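Side-chain contacts in chain length determinant protein (Shigella flexneri, PDB 4ZM5), which regulates the length of the O-antigen polysaccharide chains of lipopolysaccharide, probably as an oligomer of extended subunits at the bacterial inner membrane: residues G124-N127 with L128-L132; Q14-V17 with G18-A21; I190-E193 with A194-P197; I150-A153 with L154-A157; D172-Q175 with D176-F179. The protein carries 1 engineered substitution. All coordinates share one frame; numbering follows the deposited sequence.

Contact 1: G124-N127 with L128-L132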
# COMPACT_ATOMS: atom_id res chain seq x y z
N GLY B 124 0.76 9.96 -2.19
CA GLY B 124 1.05 9.57 -0.82
C GLY B 124 1.06 10.78 0.11
O GLY B 124 0.44 10.72 1.17
N ARG B 125 1.74 11.88 -0.31
CA ARG B 125 1.82 13.13 0.45
C ARG B 125 0.42 13.72 0.70
O ARG B 125 0.08 14.00 1.85
CB ARG B 125 2.71 14.16 -0.25
CG ARG B 125 4.16 14.08 0.14
CD ARG B 125 5.03 14.72 -0.92
NE ARG B 125 5.58 16.00 -0.51
CZ ARG B 125 6.49 16.69 -1.20
NH1 ARG B 125 6.94 16.22 -2.36
NH2 ARG B 125 6.94 17.85 -0.75
N LYS B 126 -0.40 13.84 -0.37
CA LYS B 126 -1.77 14.32 -0.31
C LYS B 126 -2.56 13.54 0.74
O LYS B 126 -3.20 14.17 1.57
CB LYS B 126 -2.44 14.19 -1.70
CG LYS B 126 -3.95 14.52 -1.77
CD LYS B 126 -4.25 16.01 -1.78
CE LYS B 126 -5.70 16.29 -2.09
NZ LYS B 126 -5.98 16.28 -3.56
N ASN B 127 -2.48 12.19 0.73
CA ASN B 127 -3.22 11.35 1.67
C ASN B 127 -2.79 11.56 3.13
O ASN B 127 -3.66 11.65 4.02
CB ASN B 127 -3.10 9.86 1.29
CG ASN B 127 -3.75 9.49 -0.04
OD1 ASN B 127 -4.69 10.14 -0.53
ND2 ASN B 127 -3.28 8.39 -0.63
N LEU B 128 -1.46 11.67 3.37
CA LEU B 128 -0.89 11.89 4.71
C LEU B 128 -1.16 13.30 5.24
O LEU B 128 -1.44 13.44 6.43
CB LEU B 128 0.61 11.59 4.75
CG LEU B 128 1.03 10.13 4.54
CD1 LEU B 128 2.49 9.98 4.77
CD2 LEU B 128 0.29 9.16 5.47
N GLN B 129 -1.10 14.33 4.37
CA GLN B 129 -1.37 15.72 4.74
C GLN B 129 -2.86 15.89 5.06
O GLN B 129 -3.18 16.62 6.00
CB GLN B 129 -0.94 16.69 3.63
CG GLN B 129 0.57 16.87 3.57
CD GLN B 129 1.07 17.61 2.35
OE1 GLN B 129 0.48 17.58 1.26
NE2 GLN B 129 2.22 18.25 2.51
N ASP B 130 -3.75 15.18 4.32
CA ASP B 130 -5.19 15.17 4.54
C ASP B 130 -5.50 14.55 5.90
O ASP B 130 -6.35 15.06 6.63
CB ASP B 130 -5.91 14.42 3.41
CG ASP B 130 -6.11 15.18 2.10
OD1 ASP B 130 -5.38 16.17 1.86
OD2 ASP B 130 -6.96 14.74 1.28
N SER B 131 -4.78 13.47 6.24
CA SER B 131 -4.91 12.74 7.50
C SER B 131 -4.45 13.62 8.68
O SER B 131 -5.18 13.71 9.66
CB SER B 131 -4.11 11.44 7.43
OG SER B 131 -4.18 10.67 8.63
N LEU B 132 -3.28 14.30 8.57
CA LEU B 132 -2.76 15.17 9.64
C LEU B 132 -3.67 16.35 9.91
O LEU B 132 -3.93 16.65 11.07
CB LEU B 132 -1.33 15.68 9.37
CG LEU B 132 -0.23 14.65 9.30
CD1 LEU B 132 1.01 15.24 8.68
CD2 LEU B 132 0.06 14.00 10.67
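K126 turns CG trans to its backbone N (chi1 174°) and then bends at chi2, while D130 sets CG trans to its own carbonyl carbon (chi1 -79°). These torsions bring the lysine methylenes and the carboxylate together one helical turn apart. Carbon rather than charge makes the approach: K126 CD lies 3.8 Å from D130 OD1 and K126 CE 3.9 Å from D130 OD2. The charged ends do not meet, K126 NZ standing 5.2 Å from D130 OD2; the carboxylate instead forms a salt bridge through OD1 with R133. That bridge may also offset the crowding of two acceptors, since D130 OD1 sits 3.0 Å from K126 O. The framework is a regular alpha-helical turn within helix 91-159, the long spine of this elongated protein. Its amides bond four residues back, as in Q129 N to R125 O at 2.8 Å with an N-H...O angle of 162°. Q129 lays its aliphatic stem over the same acceptor, CG coming to 3.4 Å from R125 O before the chain runs on extended. On another flank L128 brings CG to 3.5 Å from G124 O and packs against I214 of helix 202-215, while Q129 touches L211 of that helix. K126, N127 and D130 pack on N25 of the second subunit, where N127 OD1 also accepts a weak hydrogen bond from N28 of that subunit.

Contact 2: Q14-V17 with G18-A21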
# COMPACT_ATOMS: atom_id res chain seq x y z
N GLN B 14 11.16 -11.43 -14.36
CA GLN B 14 10.94 -10.41 -13.34
C GLN B 14 12.23 -10.18 -12.56
O GLN B 14 13.05 -11.10 -12.40
CB GLN B 14 9.79 -10.80 -12.39
CG GLN B 14 10.04 -12.02 -11.52
CD GLN B 14 8.81 -12.53 -10.82
OE1 GLN B 14 7.72 -11.96 -10.91
NE2 GLN B 14 8.95 -13.64 -10.13
N PRO B 15 12.45 -8.95 -12.10
CA PRO B 15 13.65 -8.70 -11.30
C PRO B 15 13.58 -9.44 -9.95
O PRO B 15 12.48 -9.80 -9.51
CB PRO B 15 13.65 -7.18 -11.15
CG PRO B 15 12.22 -6.79 -11.29
CD PRO B 15 11.61 -7.75 -12.23
N ASP B 16 14.74 -9.68 -9.31
CA ASP B 16 14.87 -10.33 -7.99
C ASP B 16 14.46 -9.36 -6.88
O ASP B 16 14.52 -8.15 -7.10
CB ASP B 16 16.33 -10.76 -7.73
CG ASP B 16 16.79 -11.99 -8.46
OD1 ASP B 16 15.95 -12.89 -8.73
OD2 ASP B 16 18.01 -12.10 -8.71
N VAL B 17 14.15 -9.89 -5.67
CA VAL B 17 13.79 -9.11 -4.48
C VAL B 17 14.94 -8.15 -4.15
O VAL B 17 14.68 -7.00 -3.79
CB VAL B 17 13.42 -10.04 -3.28
CG1 VAL B 17 13.03 -9.27 -2.03
CG2 VAL B 17 12.31 -11.02 -3.67
N GLY B 18 16.17 -8.61 -4.36
CA GLY B 18 17.36 -7.80 -4.12
C GLY B 18 17.45 -6.60 -5.04
O GLY B 18 17.78 -5.49 -4.60
N GLN B 19 17.14 -6.83 -6.32
CA GLN B 19 17.15 -5.79 -7.35
C GLN B 19 16.04 -4.75 -7.14
O GLN B 19 16.15 -3.60 -7.58
CB GLN B 19 16.94 -6.43 -8.74
CG GLN B 19 18.10 -7.25 -9.28
CD GLN B 19 17.72 -7.91 -10.58
OE1 GLN B 19 17.01 -8.91 -10.61
NE2 GLN B 19 18.17 -7.35 -11.70
N ILE B 20 14.96 -5.17 -6.46
CA ILE B 20 13.73 -4.44 -6.22
C ILE B 20 13.61 -3.80 -4.83
O ILE B 20 12.78 -2.90 -4.66
CB ILE B 20 12.58 -5.45 -6.52
CG1 ILE B 20 11.80 -5.04 -7.73
CG2 ILE B 20 11.69 -5.84 -5.33
CD1 ILE B 20 12.74 -4.59 -8.88
N ALA B 21 14.45 -4.23 -3.85
CA ALA B 21 14.45 -3.79 -2.45
C ALA B 21 14.23 -2.26 -2.27
O ALA B 21 13.39 -1.88 -1.45
CB ALA B 21 15.74 -4.22 -1.79
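Q19 and D16 meet through a side chain-to-backbone hydrogen bond, the straightest polar link here: D16 N donates to Q19 OE1 over 2.7 Å with an N-H...O angle of 178°, the donor tilted 29° from the amide plane. With CG beside its backbone N and the chain extended beyond it, Q19 brings OE1 back to the D16 amide, and its CB settles 3.4 Å from D16 O. D16 is at the N-cap and Q19 three residues on, so this is half a capping box; the D16 carboxylate does not accept a capping bond in return. The backbone bonds of this opening turn of helix 17-31 are weak, as the angle of 119° from A21 N to V17 O attests. Apolar contact joins the residues flanking the cap. P15 CG lies 3.3 Å from I20 CD1, and P15 CB lies 3.6 Å from the same methyl, so the isoleucine tip lies against the proline ring, though the first separation is unusually short and should be read cautiously. This pairing of P15, just before the N-cap, with I20, four residues after the N-cap, is a hydrophobic staple. Ionic contacts lead outward: D16 forms salt bridges through OD1 with R48 and through OD2 with K115, both of the third subunit. The buried carboxylate is thus turned to the subunit interface, where two positive groups should favour its ionised form, while Q19 satisfies the amide at the helix start.

Contact 3: I190-E193 with A194-P197; sequences IKHE and ATRP
A194 rests against E193, with A194 CB 3.9 Å from E193 OE1. E193 bends at chi2, bringing its carboxylate back beside the next peptide, but the angle at A194 N is too poor for a hydrogen bond. T195 follows and turns back to H192: its amide N donates to H192 O over 2.9 Å, approaching from above the carbonyl plane rather than within it. A chi1 of 49° places OG1 between the backbone N and the carbonyl carbon, which brings the T195 hydroxyl OG1 to 3.1 Å from H192 O. There the T195 and H192 side chains run alongside one another, pointing the same way, with T195 OG1 3.8 Å from H192 CB. The hydroxyl has a stronger partner across the interface, E152 of the third subunit. R196 comes next. Its N bonds to E193 O over 3.3 Å, fairly straight at 157° but again with the donor above the carbonyl plane, and R196 CB lies 3.4 Å from that oxygen. From CG to NE the arginine is extended, so its guanidinium leaves the turn, passes I147 and I150 of helix 91-159 and forms a salt bridge through NH2 with D176 of the third subunit. P197 then packs on Q175 of the third subunit. Successive three-residue bonds, T195 to H192 and R196 to E193, mark a 3-10 turn; it follows helix 183-191, which the chain leaves at H192, and leads into the connection to helix 202-215.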
# COMPACT_ATOMS: atom_id res chain seq x y z
N ILE B 190 -7.91 29.23 31.58
CA ILE B 190 -8.41 30.10 30.52
C ILE B 190 -7.30 31.06 30.05
O ILE B 190 -7.09 31.20 28.85
CB ILE B 190 -9.69 30.86 30.97
CG1 ILE B 190 -10.88 29.89 31.03
CG2 ILE B 190 -10.02 32.05 30.07
CD1 ILE B 190 -11.84 30.16 32.07
N LYS B 191 -6.63 31.77 31.01
CA LYS B 191 -5.54 32.72 30.70
C LYS B 191 -4.42 32.02 29.90
O LYS B 191 -3.73 32.68 29.11
CB LYS B 191 -4.94 33.36 31.97
CG LYS B 191 -5.84 34.32 32.73
CD LYS B 191 -5.23 34.65 34.11
CE LYS B 191 -6.25 35.08 35.16
NZ LYS B 191 -6.60 36.51 35.07
N HIS B 192 -4.25 30.69 30.11
CA HIS B 192 -3.20 29.91 29.44
C HIS B 192 -3.74 28.98 28.38
O HIS B 192 -3.00 28.13 27.89
CB HIS B 192 -2.39 29.14 30.46
CG HIS B 192 -1.56 30.05 31.30
ND1 HIS B 192 -0.52 30.78 30.76
CD2 HIS B 192 -1.69 30.38 32.61
CE1 HIS B 192 -0.03 31.50 31.75
NE2 HIS B 192 -0.70 31.28 32.88
N GLU B 193 -5.00 29.22 27.97
CA GLU B 193 -5.74 28.48 26.95
C GLU B 193 -4.84 28.17 25.77
O GLU B 193 -4.80 27.03 25.34
CB GLU B 193 -6.98 29.31 26.51
CG GLU B 193 -7.56 29.02 25.12
CD GLU B 193 -6.92 29.73 23.94
OE1 GLU B 193 -6.50 30.90 24.09
OE2 GLU B 193 -6.83 29.10 22.86
N ALA B 194 -4.10 29.19 25.28
CA ALA B 194 -3.25 29.10 24.10
C ALA B 194 -2.14 28.10 24.25
O ALA B 194 -1.85 27.40 23.28
CB ALA B 194 -2.68 30.47 23.76
N THR B 195 -1.52 28.00 25.43
CA THR B 195 -0.38 27.11 25.61
C THR B 195 -0.78 25.71 26.10
O THR B 195 0.10 24.87 26.30
CB THR B 195 0.68 27.76 26.49
OG1 THR B 195 0.06 28.28 27.67
CG2 THR B 195 1.45 28.86 25.75
N ARG B 196 -2.08 25.42 26.20
CA ARG B 196 -2.55 24.09 26.59
C ARG B 196 -2.27 23.11 25.42
O ARG B 196 -2.75 23.36 24.32
CB ARG B 196 -4.05 24.14 26.93
CG ARG B 196 -4.66 22.79 27.28
CD ARG B 196 -6.12 23.00 27.57
NE ARG B 196 -6.78 21.79 28.07
CZ ARG B 196 -7.23 21.62 29.31
NH1 ARG B 196 -7.07 22.57 30.23
NH2 ARG B 196 -7.81 20.47 29.65
N PRO B 197 -1.49 22.03 25.60
CA PRO B 197 -1.17 21.18 24.45
C PRO B 197 -2.36 20.44 23.85
O PRO B 197 -3.25 19.98 24.57
CB PRO B 197 -0.17 20.16 25.02
CG PRO B 197 0.34 20.74 26.27
CD PRO B 197 -0.76 21.59 26.81

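Contact 4: I150-A153 with L154-A157; sequences IQEA and LQYA
Y156 lies back over the peptide of E152 and A153, one helical turn earlier. Its CB begins 3.6 Å from A153 O, and with chi1 at -40° CG stays beside the backbone N and the ring lies over the preceding turn. CG lies 3.6 Å from E152 O. On one side of the ring CD1 and CE1 both lie 3.4 Å from E152 O, which is over the face; on the other side CD2 sits 3.6 Å from A153 CA. The carbonyl oxygen of E152 therefore stands over the ring centre, 3.3 Å above its plane, with A153 N above the same face nearer the rim. CZ carries on past the E152 carbonyl carbon. At the tip Y156 OH lies 3.8 Å from E152 CB. One water joins this hydroxyl to the carboxylate: it accepts from Y156 OH, at a modelled separation short enough to be doubtful, and donates to E152 OE1 at 2.7 Å. OE1 is also hydrogen-bonded to T195 OG1 of the second subunit. In this buried stretch of helix 91-159 one carboxylate oxygen thus meets both a water and a neighbouring subunit's hydroxyl; if the water is placed correctly, it may couple Y156 to the interface.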
# COMPACT_ATOMS: atom_id res chain seq x y z
N ILE B 150 -14.61 24.85 30.80
CA ILE B 150 -13.85 25.55 31.85
C ILE B 150 -14.44 26.96 32.02
O ILE B 150 -14.63 27.39 33.16
CB ILE B 150 -12.31 25.55 31.57
CG1 ILE B 150 -11.75 24.10 31.56
CG2 ILE B 150 -11.53 26.41 32.56
CD1 ILE B 150 -10.38 23.90 30.89
N GLN B 151 -14.78 27.64 30.90
CA GLN B 151 -15.38 28.99 30.95
C GLN B 151 -16.74 28.97 31.65
O GLN B 151 -17.05 29.88 32.42
CB GLN B 151 -15.53 29.59 29.53
CG GLN B 151 -14.26 30.26 29.02
CD GLN B 151 -14.30 30.68 27.57
OE1 GLN B 151 -14.88 30.01 26.70
NE2 GLN B 151 -13.61 31.77 27.26
N GLU B 152 -17.53 27.92 31.40
CA GLU B 152 -18.84 27.75 32.02
C GLU B 152 -18.70 27.46 33.51
O GLU B 152 -19.41 28.07 34.31
CB GLU B 152 -19.65 26.66 31.32
CG GLU B 152 -20.18 27.10 29.97
CD GLU B 152 -20.88 28.44 29.93
OE1 GLU B 152 -21.94 28.60 30.59
OE2 GLU B 152 -20.39 29.34 29.20
N ALA B 153 -17.76 26.58 33.87
CA ALA B 153 -17.47 26.18 35.24
C ALA B 153 -16.97 27.35 36.08
O ALA B 153 -17.23 27.41 37.28
CB ALA B 153 -16.44 25.06 35.25
N LEU B 154 -16.26 28.29 35.45
CA LEU B 154 -15.75 29.48 36.12
C LEU B 154 -16.92 30.36 36.56
O LEU B 154 -16.85 30.98 37.62
CB LEU B 154 -14.77 30.24 35.21
CG LEU B 154 -14.23 31.60 35.70
CD1 LEU B 154 -13.43 31.45 36.98
CD2 LEU B 154 -13.38 32.21 34.68
N GLN B 155 -18.02 30.39 35.76
CA GLN B 155 -19.22 31.17 36.14
C GLN B 155 -19.86 30.54 37.40
O GLN B 155 -20.26 31.28 38.30
CB GLN B 155 -20.24 31.22 34.99
CG GLN B 155 -19.74 31.93 33.73
CD GLN B 155 -20.72 31.81 32.56
OE1 GLN B 155 -21.23 30.73 32.24
NE2 GLN B 155 -20.98 32.92 31.88
N TYR B 156 -19.90 29.16 37.48
CA TYR B 156 -20.45 28.44 38.63
C TYR B 156 -19.59 28.65 39.88
O TYR B 156 -20.13 28.81 40.99
CB TYR B 156 -20.62 26.91 38.36
CG TYR B 156 -21.12 26.47 37.00
CD1 TYR B 156 -22.03 27.23 36.29
CD2 TYR B 156 -20.75 25.23 36.48
CE1 TYR B 156 -22.50 26.82 35.04
CE2 TYR B 156 -21.23 24.80 35.25
CZ TYR B 156 -22.10 25.60 34.53
OH TYR B 156 -22.57 25.17 33.32
N ALA B 157 -18.24 28.59 39.71
CA ALA B 157 -17.27 28.77 40.80
C ALA B 157 -17.38 30.16 41.40
O ALA B 157 -17.30 30.30 42.62
CB ALA B 157 -15.85 28.53 40.29
O HOH W 1 -23.41 26.57 31.53

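Contact 5: D172-Q175 with D176-F179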
# COMPACT_ATOMS: atom_id res chain seq x y z
N ASP B 172 -11.10 12.31 37.36
CA ASP B 172 -11.34 13.24 36.26
C ASP B 172 -12.46 14.22 36.60
O ASP B 172 -13.33 13.94 37.44
CB ASP B 172 -11.70 12.46 34.97
CG ASP B 172 -13.00 11.68 35.06
OD1 ASP B 172 -14.04 12.19 34.58
OD2 ASP B 172 -12.98 10.56 35.64
N VAL B 173 -12.45 15.38 35.95
CA VAL B 173 -13.51 16.34 36.17
C VAL B 173 -14.39 16.38 34.92
O VAL B 173 -13.95 16.13 33.79
CB VAL B 173 -13.02 17.74 36.61
CG1 VAL B 173 -12.73 17.76 38.11
CG2 VAL B 173 -11.80 18.18 35.81
N THR B 174 -15.67 16.59 35.15
CA THR B 174 -16.73 16.70 34.16
C THR B 174 -17.19 18.13 34.14
O THR B 174 -16.75 18.92 34.98
CB THR B 174 -17.90 15.78 34.53
OG1 THR B 174 -18.57 16.30 35.71
CG2 THR B 174 -17.48 14.31 34.68
N GLN B 175 -18.14 18.45 33.26
CA GLN B 175 -18.72 19.77 33.17
C GLN B 175 -19.29 20.21 34.52
O GLN B 175 -19.14 21.39 34.91
CB GLN B 175 -19.80 19.80 32.08
CG GLN B 175 -20.57 21.11 31.99
CD GLN B 175 -19.75 22.29 31.52
OE1 GLN B 175 -19.79 22.64 30.35
NE2 GLN B 175 -19.01 22.94 32.43
N ASP B 176 -19.91 19.26 35.26
CA ASP B 176 -20.53 19.52 36.55
C ASP B 176 -19.54 19.55 37.72
O ASP B 176 -19.86 20.16 38.73
CB ASP B 176 -21.62 18.46 36.81
CG ASP B 176 -22.66 18.35 35.71
OD1 ASP B 176 -23.20 19.39 35.29
OD2 ASP B 176 -22.90 17.22 35.24
N THR B 177 -18.36 18.92 37.61
CA THR B 177 -17.43 18.88 38.74
C THR B 177 -16.21 19.79 38.55
O THR B 177 -15.45 19.94 39.51
CB THR B 177 -17.02 17.43 39.10
OG1 THR B 177 -16.52 16.74 37.95
CG2 THR B 177 -18.17 16.64 39.68
N LEU B 178 -16.07 20.48 37.39
CA LEU B 178 -14.94 21.36 37.10
C LEU B 178 -14.86 22.55 38.03
O LEU B 178 -13.75 22.95 38.39
CB LEU B 178 -14.98 21.87 35.66
CG LEU B 178 -14.23 21.10 34.58
CD1 LEU B 178 -14.77 21.50 33.20
CD2 LEU B 178 -12.73 21.38 34.63
N PHE B 179 -16.00 23.14 38.42
CA PHE B 179 -16.03 24.34 39.28
C PHE B 179 -15.38 24.05 40.65
O PHE B 179 -14.92 24.97 41.33
CB PHE B 179 -17.47 24.87 39.44
CG PHE B 179 -18.26 24.28 40.59
CD1 PHE B 179 -18.94 23.08 40.44
CD2 PHE B 179 -18.28 24.91 41.83
CE1 PHE B 179 -19.65 22.52 41.51
CE2 PHE B 179 -18.98 24.34 42.90
CZ PHE B 179 -19.66 23.16 42.73
O HOH W 2 -16.52 14.12 38.36
O HOH W 3 -18.61 22.76 37.07
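T174 and T177 form the tight polar core: T174 N donates to T177 OG1 over 2.9 Å, almost straight at 176°. A T177 chi1 of 53° swings its hydroxyl back toward that amide. In return T177 N bonds to T174 O at 3.1 Å, the donor standing above the carbonyl plane. Beside this core V173 CG2 meets L178 CD2 at 3.5 Å, the two side chains crossing at about a right angle. D176 turns outward to salt bridges with R196 and R146 of the second subunit. The opposite extreme is D172, exposed and poorly ordered, its carbonyl linked weakly through water: one molecule lies 2.7 Å from T177 OG1 and donates weakly to D172 O. A second water is held more firmly, donating to Q175 O at 2.6 Å and accepting from F179 N at 3.0 Å, at the edge of the F179 ring and in its plane. The weak bond from D176 N to T174 OG1 outlines an ST turn. T174 with T177 and V173 with L178 also have the spacings of a capping-box pair and a hydrophobic staple, here built into the loop between helices 91-159 and 183-191.

How the contacts relate
From the N terminus the order is contact 2, contact 1, contact 4, contact 5, contact 3. All five lie in series; none nests or crosses, and each closes just a local turn. Contact 2 opens helix 17-31 after strand 6-13. Contacts 1 and 4 belong to helix 91-159, their centres about 38 Å apart. Contact 5 lies in the loop that returns from this helix and touches contact 4, with A153 CB 3.5 Å from L178 CB. Contact 3, at the end of helix 183-191 and into the following loop, touches contact 4 through I190 CD1 and L154 CD2 at 3.7 Å. Contacts 3 to 5 thus gather round the helix's far end, opposite contact 2 across the chain's centre.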